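Local structure of putative transcriptional regulator (Bacillus cytotoxicus NVH 391-98, 3K4H) at residues A[73-76]-A[81-84]; A[83-88]-A[95-100]. The protein probably acts as a LacI-family transcriptional regulator that senses a sugar, its ligand pocket here being occupied by a glucose-containing glycan. All blocks are in the same frame, centred on the assembly; numbering follows the deposited sequence.

Contact 1: residues A[73-76]-A[81-84]; sequences IILL and NDRI. With GLC (alpha-D-glucopyranose), chain C.
The carboxylate of D82, whose OD1 faces the L75 side chain, has weak partners on both oxygens. OD2 accepts the backbone N-H of I84 in a weak bond, 3.3 Å from I84 N with an N-H...O angle of 146°, and forms a long, weak ion pair with R79; OD1 takes part in a weak hydrogen bond with the hydroxyl of Y77. D82 holds the N-cap position of helix 83-90; its chi1 of -159° swings the carboxylate away from its own N and back over the first turn, to the N-H of I84. L75, at the end of strand 72-75, comes from the opposite direction and ends with CD2 4.2 Å from D82 OD1. The same methyl meets I84: L75 CD2 lies 4.0 Å from I84 CG2, the two side chains passing at a slant, and F58, V61 and Y77 add to the apolar surroundings of I84. Just beyond the strand, the carbonyl of L76 accepts the glucose hydroxyl, with GLC O2 2.8 Å from L76 O. No hydrogen bond joins the two segments; across them L75 CD2 touches both the capping carboxylate and I84. The helix N-terminus, and more weakly the distant R79, would be expected to favour the charged form of D82.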
loop_
_atom_site.group_PDB
_atom_site.type_symbol
_atom_site.label_atom_id
_atom_site.label_comp_id
_atom_site.label_asym_id
_atom_site.label_seq_id
_atom_site.Cartn_x
_atom_site.Cartn_y
_atom_site.Cartn_z
ATOM N N ILE A 73 22.263 5.930 0.911
ATOM C CA ILE A 73 22.137 5.093 2.109
ATOM C C ILE A 73 20.791 4.411 2.112
ATOM O O ILE A 73 19.778 5.059 1.823
ATOM C CB ILE A 73 22.252 5.940 3.381
ATOM C CG1 ILE A 73 23.688 6.442 3.577
ATOM C CG2 ILE A 73 21.789 5.173 4.579
ATOM C CD1 ILE A 73 23.892 7.342 4.796
ATOM N N ILE A 74 20.764 3.110 2.413
ATOM C CA ILE A 74 19.501 2.397 2.600
ATOM C C ILE A 74 19.334 2.184 4.065
ATOM O O ILE A 74 20.221 1.657 4.697
ATOM C CB ILE A 74 19.533 1.011 1.965
ATOM C CG1 ILE A 74 19.917 1.090 0.506
ATOM C CG2 ILE A 74 18.182 0.342 2.050
ATOM C CD1 ILE A 74 19.937 -0.247 -0.197
ATOM N N LEU A 75 18.212 2.592 4.631
ATOM C CA LEU A 75 17.933 2.267 6.035
ATOM C C LEU A 75 17.144 0.966 6.071
ATOM O O LEU A 75 16.060 0.873 5.465
ATOM C CB LEU A 75 17.134 3.389 6.683
ATOM C CG LEU A 75 17.906 4.589 7.218
ATOM C CD1 LEU A 75 16.994 5.742 7.444
ATOM C CD2 LEU A 75 18.525 4.216 8.547
ATOM N N LEU A 76 17.684 -0.048 6.741
ATOM C CA LEU A 76 17.055 -1.378 6.731
ATOM C C LEU A 76 15.939 -1.507 7.748
ATOM O O LEU A 76 15.471 -2.608 8.052
ATOM C CB LEU A 76 18.079 -2.477 6.956
ATOM C CG LEU A 76 18.923 -2.861 5.754
ATOM C CD1 LEU A 76 18.118 -2.554 4.548
ATOM C CD2 LEU A 76 20.217 -2.072 5.699
ATOM N N ASN A 81 11.140 8.824 15.292
ATOM C CA ASN A 81 12.167 9.778 15.785
ATOM C C ASN A 81 13.574 9.259 15.543
ATOM O O ASN A 81 14.460 9.328 16.413
ATOM C CB ASN A 81 12.036 10.063 17.297
ATOM C CG ASN A 81 10.791 10.840 17.654
ATOM O OD1 ASN A 81 10.137 11.442 16.789
ATOM N ND2 ASN A 81 10.451 10.833 18.948
ATOM N N ASP A 82 13.792 8.691 14.381
ATOM C CA ASP A 82 15.118 8.276 14.086
ATOM C C ASP A 82 15.919 9.573 13.869
ATOM O O ASP A 82 15.619 10.363 12.950
ATOM C CB ASP A 82 15.108 7.389 12.849
ATOM C CG ASP A 82 16.319 6.508 12.753
ATOM O OD1 ASP A 82 16.345 5.717 11.795
ATOM O OD2 ASP A 82 17.216 6.566 13.629
ATOM N N ARG A 83 16.890 9.814 14.747
ATOM C CA ARG A 83 17.857 10.859 14.504
ATOM C C ARG A 83 18.478 10.638 13.121
ATOM O O ARG A 83 18.694 11.609 12.384
ATOM C CB ARG A 83 18.998 10.855 15.533
ATOM C CG ARG A 83 18.634 10.976 16.976
ATOM C CD ARG A 83 19.696 10.285 17.800
ATOM N NE ARG A 83 20.953 11.020 17.728
ATOM C CZ ARG A 83 22.142 10.605 18.167
ATOM N NH1 ARG A 83 22.306 9.421 18.734
ATOM N NH2 ARG A 83 23.187 11.400 18.029
ATOM N N ILE A 84 18.788 9.382 12.772
ATOM C CA ILE A 84 19.495 9.120 11.513
ATOM C C ILE A 84 18.792 9.823 10.362
ATOM O O ILE A 84 19.435 10.512 9.564
ATOM C CB ILE A 84 19.649 7.618 11.172
ATOM C CG1 ILE A 84 20.234 6.801 12.335
ATOM C CG2 ILE A 84 20.533 7.438 9.950
ATOM C CD1 ILE A 84 21.669 6.967 12.527
HETATM C C1 GLC C . 11.872 -4.851 7.784
HETATM C C2 GLC C . 12.069 -3.359 7.958
HETATM C C3 GLC C . 10.697 -2.767 8.235
HETATM C C4 GLC C . 9.730 -3.077 7.077
HETATM C C5 GLC C . 9.704 -4.559 6.787
HETATM C C6 GLC C . 8.883 -4.797 5.543
HETATM O O2 GLC C . 12.925 -3.143 9.057
HETATM O O3 GLC C . 10.890 -1.399 8.515
HETATM O O4 GLC C . 8.406 -2.831 7.432
HETATM O O5 GLC C . 11.020 -5.088 6.670
HETATM O O6 GLC C . 7.706 -5.428 5.972
#

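Contact 2: residues A[83-88]-A[95-100]; sequences RIIQYL and FVLIGK. With GLC (alpha-D-glucopyranose), chain C.
F95 carries CG between its backbone N and carbonyl carbon (chi1 77°), while L88 keeps CG anti to its carbonyl carbon (chi1 -63°); these settings bring the phenyl ring and the leucine branch together between helix 83-90 and strand 95-98. L88 touches at two places: CD1 lies 3.6 Å from F95 CB, and its CB rests 3.7 Å from F95 CD1, approaching the ring obliquely. One turn back, I85 meets the far end of the same ring, its CG2 3.9 Å from F95 CZ, the two side chains crossing at about a right angle. The other branch of I85 runs along the strand instead, CD1 coming within 4.2 Å of L97 CD2. On the neighbouring strand 72-75, L97 also packs on L75 and L88 on I73. Where the strand ends, I98 O accepts a hydrogen bond from glucose, 2.6 Å from GLC O3, and G99, with no side chain, brings its CA to 3.3 Å from GLC O3. Beyond it, K100 pairs with D148 in a salt bridge. The helix runs nearly antiparallel to strand 95-98, at 154° and 10.4 Å between axes, as befits the beta-alpha-beta crossover of a periplasmic-binding-protein-like domain, with the sugar at the C-terminal end of its parallel sheet.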
loop_
_atom_site.group_PDB
_atom_site.type_symbol
_atom_site.label_atom_id
_atom_site.label_comp_id
_atom_site.label_asym_id
_atom_site.label_seq_id
_atom_site.Cartn_x
_atom_site.Cartn_y
_atom_site.Cartn_z
ATOM N N ARG A 83 16.890 9.814 14.747
ATOM C CA ARG A 83 17.857 10.859 14.504
ATOM C C ARG A 83 18.478 10.638 13.121
ATOM O O ARG A 83 18.694 11.609 12.384
ATOM C CB ARG A 83 18.998 10.855 15.533
ATOM C CG ARG A 83 18.634 10.976 16.976
ATOM C CD ARG A 83 19.696 10.285 17.800
ATOM N NE ARG A 83 20.953 11.020 17.728
ATOM C CZ ARG A 83 22.142 10.605 18.167
ATOM N NH1 ARG A 83 22.306 9.421 18.734
ATOM N NH2 ARG A 83 23.187 11.400 18.029
ATOM N N ILE A 84 18.788 9.382 12.772
ATOM C CA ILE A 84 19.495 9.120 11.513
ATOM C C ILE A 84 18.792 9.823 10.362
ATOM O O ILE A 84 19.435 10.512 9.564
ATOM C CB ILE A 84 19.649 7.618 11.172
ATOM C CG1 ILE A 84 20.234 6.801 12.335
ATOM C CG2 ILE A 84 20.533 7.438 9.950
ATOM C CD1 ILE A 84 21.669 6.967 12.527
ATOM N N ILE A 85 17.469 9.655 10.296
ATOM C CA ILE A 85 16.652 10.311 9.279
ATOM C C ILE A 85 16.665 11.828 9.414
ATOM O O ILE A 85 16.793 12.507 8.395
ATOM C CB ILE A 85 15.194 9.833 9.279
ATOM C CG1 ILE A 85 15.120 8.353 8.938
ATOM C CG2 ILE A 85 14.346 10.632 8.245
ATOM C CD1 ILE A 85 13.678 7.833 8.884
ATOM N N GLN A 86 16.524 12.366 10.635
ATOM C CA GLN A 86 16.605 13.826 10.830
ATOM C C GLN A 86 17.908 14.322 10.237
ATOM O O GLN A 86 17.938 15.362 9.588
ATOM C CB GLN A 86 16.494 14.274 12.309
ATOM C CG GLN A 86 15.137 14.886 12.766
ATOM C CD GLN A 86 14.559 16.010 11.843
ATOM O OE1 GLN A 86 13.512 15.819 11.194
ATOM N NE2 GLN A 86 15.229 17.175 11.801
ATOM N N TYR A 87 18.974 13.556 10.431
ATOM C CA TYR A 87 20.275 13.964 9.980
ATOM C C TYR A 87 20.335 13.991 8.475
ATOM O O TYR A 87 20.733 15.005 7.886
ATOM C CB TYR A 87 21.377 13.057 10.528
ATOM C CG TYR A 87 22.739 13.399 9.962
ATOM C CD1 TYR A 87 23.280 12.661 8.907
ATOM C CD2 TYR A 87 23.471 14.493 10.449
ATOM C CE1 TYR A 87 24.529 12.996 8.364
ATOM C CE2 TYR A 87 24.715 14.830 9.918
ATOM C CZ TYR A 87 25.242 14.079 8.877
ATOM O OH TYR A 87 26.470 14.394 8.332
ATOM N N LEU A 88 19.951 12.880 7.856
ATOM C CA LEU A 88 20.074 12.738 6.419
ATOM C C LEU A 88 19.158 13.720 5.723
ATOM O O LEU A 88 19.524 14.282 4.692
ATOM C CB LEU A 88 19.773 11.306 5.970
ATOM C CG LEU A 88 20.667 10.155 6.450
ATOM C CD1 LEU A 88 20.171 8.864 5.858
ATOM C CD2 LEU A 88 22.131 10.375 6.076
ATOM N N PHE A 95 18.711 9.085 0.495
ATOM C CA PHE A 95 18.472 7.841 1.208
ATOM C C PHE A 95 17.102 7.237 0.928
ATOM O O PHE A 95 16.197 7.900 0.425
ATOM C CB PHE A 95 18.631 8.048 2.702
ATOM C CG PHE A 95 17.456 8.728 3.337
ATOM C CD1 PHE A 95 17.398 10.123 3.410
ATOM C CD2 PHE A 95 16.403 7.976 3.863
ATOM C CE1 PHE A 95 16.314 10.750 3.986
ATOM C CE2 PHE A 95 15.320 8.598 4.444
ATOM C CZ PHE A 95 15.270 9.995 4.502
ATOM N N VAL A 96 16.950 5.969 1.314
ATOM C CA VAL A 96 15.720 5.215 1.063
ATOM C C VAL A 96 15.375 4.364 2.281
ATOM O O VAL A 96 16.282 3.810 2.919
ATOM C CB VAL A 96 15.914 4.294 -0.167
ATOM C CG1 VAL A 96 15.008 3.084 -0.078
ATOM C CG2 VAL A 96 15.667 5.052 -1.453
ATOM N N LEU A 97 14.088 4.253 2.599
ATOM C CA LEU A 97 13.637 3.378 3.699
ATOM C C LEU A 97 13.203 1.977 3.266
ATOM O O LEU A 97 12.638 1.804 2.172
ATOM C CB LEU A 97 12.468 4.002 4.463
ATOM C CG LEU A 97 12.649 4.913 5.669
ATOM C CD1 LEU A 97 11.357 5.026 6.429
ATOM C CD2 LEU A 97 13.646 4.309 6.581
ATOM N N ILE A 98 13.445 0.983 4.127
ATOM C CA ILE A 98 12.730 -0.305 4.028
ATOM C C ILE A 98 11.762 -0.325 5.207
ATOM O O ILE A 98 12.144 -0.653 6.320
ATOM C CB ILE A 98 13.681 -1.561 4.044
ATOM C CG1 ILE A 98 14.782 -1.471 2.961
ATOM C CG2 ILE A 98 12.867 -2.875 3.944
ATOM C CD1 ILE A 98 15.273 -2.840 2.430
ATOM N N GLY A 99 10.525 0.075 4.972
ATOM C CA GLY A 99 9.536 0.312 6.041
ATOM C C GLY A 99 8.843 1.661 5.879
ATOM O O GLY A 99 9.406 2.593 5.303
ATOM N N LYS A 100 7.611 1.767 6.369
ATOM C CA LYS A 100 6.875 3.022 6.390
ATOM C C LYS A 100 7.553 4.047 7.301
ATOM O O LYS A 100 8.009 3.710 8.393
ATOM C CB LYS A 100 5.494 2.753 6.920
ATOM C CG LYS A 100 4.411 3.577 6.316
ATOM C CD LYS A 100 3.050 3.047 6.747
ATOM C CE LYS A 100 2.771 3.367 8.196
ATOM N NZ LYS A 100 1.426 2.880 8.539
HETATM C C1 GLC C . 11.872 -4.851 7.784
HETATM C C2 GLC C . 12.069 -3.359 7.958
HETATM C C3 GLC C . 10.697 -2.767 8.235
HETATM C C4 GLC C . 9.730 -3.077 7.077
HETATM C C5 GLC C . 9.704 -4.559 6.787
HETATM C C6 GLC C . 8.883 -4.797 5.543
HETATM O O2 GLC C . 12.925 -3.143 9.057
HETATM O O3 GLC C . 10.890 -1.399 8.515
HETATM O O4 GLC C . 8.406 -2.831 7.432
HETATM O O5 GLC C . 11.020 -5.088 6.670
HETATM O O6 GLC C . 7.706 -5.428 5.972
#

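From the N terminus, strand 72-75 leads through loop 76-82 into helix 83-90, and contact 1 closes that turn. The chain then rounds residues 91-94 and enters strand 95-98, where contact 2 closes the return. The contacts follow one another, neither nested nor crossing, and overlap at R83 and I84. Their centres are about 3 Å apart: both use helix 83-90, and the two strands are sheet neighbours, with L75 N 2.9 Å from V96 O and L75 O 2.9 Å from I98 N, both probable hydrogen bonds. L75 also packs on I85. Together they pack helix 83-90 on two strands whose C-terminal ends present L76 O and I98 O to the glucose that D112, N113 and N115 also bind.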